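Local coordinates for protein tyrosinase (Aspergillus oryzae, PDB 6JU8) that probably uses a dinuclear copper centre to oxidise L-tyrosine and L-dopa to L-dopaquinone with molecular oxygen, at residues 106-111 with 435-440. The protein carries 1 engineered substitution. Numbering follows the deposited sequence.
With CU (copper (II) ion), chain C.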
ATOM      1  N   TRP A 106      31.650  -1.959  -8.800  1.00  9.03           N
ATOM      2  CA  TRP A 106      31.334  -2.240  -7.381  1.00  9.04           C
ATOM      3  C   TRP A 106      29.985  -2.921  -7.294  1.00  8.66           C
ATOM      4  O   TRP A 106      29.803  -3.934  -6.596  1.00  9.35           O
ATOM      5  CB  TRP A 106      31.381  -0.922  -6.564  1.00  9.71           C
ATOM      6  CG  TRP A 106      31.241  -1.233  -5.096  1.00  8.90           C
ATOM      7  CD1 TRP A 106      32.277  -1.446  -4.227  1.00  9.85           C
ATOM      8  CD2 TRP A 106      30.040  -1.378  -4.346  1.00  9.00           C
ATOM      9  NE1 TRP A 106      31.796  -1.725  -2.957  1.00  9.44           N
ATOM     10  CE2 TRP A 106      30.420  -1.689  -3.021  1.00 10.02           C
ATOM     11  CE3 TRP A 106      28.673  -1.295  -4.667  1.00  9.24           C
ATOM     12  CZ2 TRP A 106      29.480  -1.910  -2.011  1.00  9.94           C
ATOM     13  CZ3 TRP A 106      27.747  -1.508  -3.659  1.00  8.61           C
ATOM     14  CH2 TRP A 106      28.147  -1.818  -2.340  1.00 10.53           C
ATOM     15  N   HIS A 107      28.976  -2.374  -7.999  1.00  8.45           N
ATOM     16  CA  HIS A 107      27.641  -2.958  -7.901  1.00  8.38           C
ATOM     17  C   HIS A 107      27.551  -4.305  -8.585  1.00  8.44           C
ATOM     18  O   HIS A 107      26.746  -5.146  -8.130  1.00  9.26           O
ATOM     19  CB  HIS A 107      26.594  -1.973  -8.449  1.00  8.83           C
ATOM     20  CG  HIS A 107      26.362  -0.822  -7.528  1.00  9.40           C
ATOM     21  ND1 HIS A 107      27.126   0.339  -7.518  1.00  9.65           N
ATOM     22  CD2 HIS A 107      25.455  -0.643  -6.540  1.00  9.80           C
ATOM     23  CE1 HIS A 107      26.672   1.169  -6.578  1.00  9.81           C
ATOM     24  NE2 HIS A 107      25.661   0.591  -5.957  1.00 10.59           N
ATOM     25  N   ARG A 108      28.360  -4.593  -9.603  1.00  8.79           N
ATOM     26  CA  ARG A 108      28.372  -5.914 -10.218  1.00  9.14           C
ATOM     27  C   ARG A 108      28.720  -6.950  -9.162  1.00  8.58           C
ATOM     28  O   ARG A 108      28.076  -8.009  -9.077  1.00 10.14           O
ATOM     29  CB  ARG A 108      29.367  -5.941 -11.385  1.00  9.85           C
ATOM     30  CG  ARG A 108      29.522  -7.351 -11.990  1.00 10.16           C
ATOM     31  CD  ARG A 108      30.175  -7.311 -13.374  1.00 10.32           C
ATOM     32  NE  ARG A 108      29.262  -6.767 -14.370  1.00  9.33           N
ATOM     33  CZ  ARG A 108      29.568  -6.401 -15.599  1.00 10.04           C
ATOM     34  NH1 ARG A 108      30.797  -6.517 -16.096  1.00 11.24           N
ATOM     35  NH2 ARG A 108      28.611  -5.897 -16.380  1.00 10.25           N
ATOM     36  N   VAL A 109      29.752  -6.664  -8.350  1.00  9.48           N
ATOM     37  CA  VAL A 109      30.141  -7.618  -7.303  1.00  9.65           C
ATOM     38  C   VAL A 109      29.068  -7.700  -6.234  1.00  9.26           C
ATOM     39  O   VAL A 109      28.743  -8.796  -5.734  1.00  9.71           O
ATOM     40  CB  VAL A 109      31.505  -7.232  -6.699  1.00 10.22           C
ATOM     41  CG1 VAL A 109      31.915  -8.253  -5.628  1.00 12.04           C
ATOM     42  CG2 VAL A 109      32.625  -7.150  -7.735  1.00 11.67           C
ATOM     43  N   TYR A 110      28.469  -6.575  -5.848  1.00  8.69           N
ATOM     44  CA  TYR A 110      27.443  -6.565  -4.793  1.00  9.26           C
ATOM     45  C   TYR A 110      26.260  -7.430  -5.178  1.00  9.18           C
ATOM     46  O   TYR A 110      25.779  -8.222  -4.345  1.00  9.86           O
ATOM     47  CB  TYR A 110      27.000  -5.127  -4.571  1.00  9.31           C
ATOM     48  CG  TYR A 110      26.218  -4.823  -3.318  1.00  8.78           C
ATOM     49  CD1 TYR A 110      26.396  -5.504  -2.126  1.00  9.28           C
ATOM     50  CD2 TYR A 110      25.282  -3.783  -3.338  1.00  8.88           C
ATOM     51  CE1 TYR A 110      25.677  -5.184  -0.984  1.00  9.17           C
ATOM     52  CE2 TYR A 110      24.575  -3.419  -2.197  1.00  8.44           C
ATOM     53  CZ  TYR A 110      24.762  -4.142  -1.024  1.00  9.61           C
ATOM     54  OH  TYR A 110      24.038  -3.754   0.083  1.00 10.22           O
ATOM     55  N   VAL A 111      25.787  -7.293  -6.421  1.00  9.48           N
ATOM     56  CA  VAL A 111      24.634  -8.095  -6.868  1.00  9.70           C
ATOM     57  C   VAL A 111      24.995  -9.583  -6.876  1.00  8.90           C
ATOM     58  O   VAL A 111      24.175 -10.426  -6.502  1.00 10.80           O
ATOM     59  CB  VAL A 111      24.180  -7.635  -8.255  1.00  9.19           C
ATOM     60  CG1 VAL A 111      23.124  -8.587  -8.850  1.00 10.18           C
ATOM     61  CG2 VAL A 111      23.603  -6.224  -8.189  1.00 11.25           C
ATOM     62  N   LEU A 435      31.667 -14.824 -13.366  1.00 12.82           N
ATOM     63  CA  LEU A 435      30.881 -14.991 -12.141  1.00 13.41           C
ATOM     64  C   LEU A 435      29.748 -15.991 -12.344  1.00 12.36           C
ATOM     65  O   LEU A 435      28.875 -16.138 -11.498  1.00 12.39           O
ATOM     66  CB  LEU A 435      30.331 -13.622 -11.700  1.00 14.85           C
ATOM     67  CG  LEU A 435      31.408 -12.580 -11.376  1.00 15.31           C
ATOM     68  CD1 LEU A 435      30.797 -11.200 -11.180  1.00 16.04           C
ATOM     69  CD2 LEU A 435      32.194 -13.036 -10.150  1.00 18.08           C
ATOM     70  N   ASN A 436      29.768 -16.667 -13.486  1.00 11.70           N
ATOM     71  CA  ASN A 436      28.889 -17.763 -13.827  1.00 12.40           C
ATOM     72  C   ASN A 436      27.420 -17.357 -13.962  1.00 11.76           C
ATOM     73  O   ASN A 436      26.514 -18.074 -13.517  1.00 14.10           O
ATOM     74  CB  ASN A 436      28.975 -18.922 -12.819  1.00 14.20           C
ATOM     75  CG  ASN A 436      28.463 -20.209 -13.445  1.00 13.99           C
ATOM     76  OD1 ASN A 436      28.499 -20.362 -14.672  1.00 15.61           O
ATOM     77  ND2 ASN A 436      27.975 -21.168 -12.664  1.00 15.70           N
ATOM     78  N   TYR A 437      27.151 -16.230 -14.591  1.00 12.49           N
ATOM     79  CA  TYR A 437      25.815 -15.865 -15.029  1.00 12.19           C
ATOM     80  C   TYR A 437      25.945 -15.166 -16.378  1.00 11.53           C
ATOM     81  O   TYR A 437      27.028 -14.725 -16.779  1.00 12.34           O
ATOM     82  CB  TYR A 437      25.091 -14.960 -14.032  1.00 11.96           C
ATOM     83  CG  TYR A 437      25.688 -13.572 -13.880  1.00 11.80           C
ATOM     84  CD1 TYR A 437      25.356 -12.553 -14.746  1.00 12.04           C
ATOM     85  CD2 TYR A 437      26.610 -13.300 -12.865  1.00 12.07           C
ATOM     86  CE1 TYR A 437      25.920 -11.285 -14.598  1.00 10.84           C
ATOM     87  CE2 TYR A 437      27.167 -12.041 -12.689  1.00 10.99           C
ATOM     88  CZ  TYR A 437      26.809 -11.033 -13.571  1.00 11.28           C
ATOM     89  OH  TYR A 437      27.367  -9.783 -13.393  1.00 11.62           O
ATOM     90  N   ASP A 438      24.805 -15.059 -17.045  1.00 12.67           N
ATOM     91  CA  ASP A 438      24.784 -14.301 -18.306  1.00 11.99           C
ATOM     92  C   ASP A 438      23.389 -13.693 -18.466  1.00 10.83           C
ATOM     93  O   ASP A 438      22.500 -13.924 -17.633  1.00 13.29           O
ATOM     94  CB  ASP A 438      25.147 -15.206 -19.465  1.00 14.75           C
ATOM     95  CG  ASP A 438      25.741 -14.549 -20.687  1.00 15.80           C
ATOM     96  OD1 ASP A 438      25.795 -13.299 -20.732  1.00 15.05           O
ATOM     97  OD2 ASP A 438      26.135 -15.300 -21.604  1.00 21.80           O
ATOM     98  N   TYR A 439      23.202 -12.900 -19.512  1.00 10.71           N
ATOM     99  CA  TYR A 439      21.903 -12.348 -19.890  1.00 10.34           C
ATOM    100  C   TYR A 439      21.534 -12.860 -21.278  1.00 12.01           C
ATOM    101  O   TYR A 439      22.404 -12.974 -22.140  1.00 13.59           O
ATOM    102  CB  TYR A 439      21.946 -10.810 -19.902  1.00 11.23           C
ATOM    103  CG  TYR A 439      22.344 -10.272 -18.540  1.00 10.76           C
ATOM    104  CD1 TYR A 439      21.406 -10.252 -17.506  1.00  9.15           C
ATOM    105  CD2 TYR A 439      23.640  -9.813 -18.302  1.00 11.01           C
ATOM    106  CE1 TYR A 439      21.742  -9.769 -16.248  1.00  9.12           C
ATOM    107  CE2 TYR A 439      23.985  -9.331 -17.043  1.00 10.23           C
ATOM    108  CZ  TYR A 439      23.039  -9.317 -16.025  1.00  9.08           C
ATOM    109  OH  TYR A 439      23.357  -8.853 -14.762  1.00  9.78           O
ATOM    110  N   ALA A 440      20.267 -13.144 -21.517  1.00 11.48           N
ATOM    111  CA  ALA A 440      19.880 -13.590 -22.859  1.00 12.76           C
ATOM    112  C   ALA A 440      20.345 -12.617 -23.940  1.00 12.19           C
ATOM    113  O   ALA A 440      20.820 -13.033 -25.005  1.00 12.81           O
ATOM    114  CB  ALA A 440      18.377 -13.761 -22.984  1.00 12.95           C
TER
HETATM  115 CU    CU C 501      24.776   1.872  -4.708  0.51 14.86          CU
HETATM  116  O   HOH W   1      26.220  -9.021 -10.909  1.00 12.07           O
HETATM  117  O   HOH W   2      23.015   2.276  -5.382  1.00 22.12           O
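Beside the dinuclear copper site of the tyrosinase central domain, the helix that carries copper ligand H107 packs through R108 against L435 and Y437. H107 NE2 binds one copper ion at 2.0 Å, with H71, H98 and a water completing its ligands, while the side chain of the next residue, R108, reaches the later loop. The R108 side chain leaves the helix with CG anti to the backbone N (chi1 175°), which lays its CG 3.5 Å from Y437 OH and 4.1 Å from L435 CD1. The phenol oxygen lies nearest to R108 CG, with R108 CD and NE each 3.7 Å from Y437 OH; the guanidinium and ring planes lie 74° apart, and no hydrogen bond runs directly between R108 and the Y437 hydroxyl. A water bridges the two segments, donating to R108 O and to Y437 OH, each at 2.8 Å. D380 links both residues: it makes a salt bridge to R108 NE and hydrogen bonds with the hydroxyls of Y437 and Y439, while R108 NH1 reaches V429 O and Q387 OE1. The contact therefore joins helix 103-129 to the loop between strand 420-423 and helix 448-456, with helix 371-389, which supplies D380 and the copper ligand H376, packed against R108.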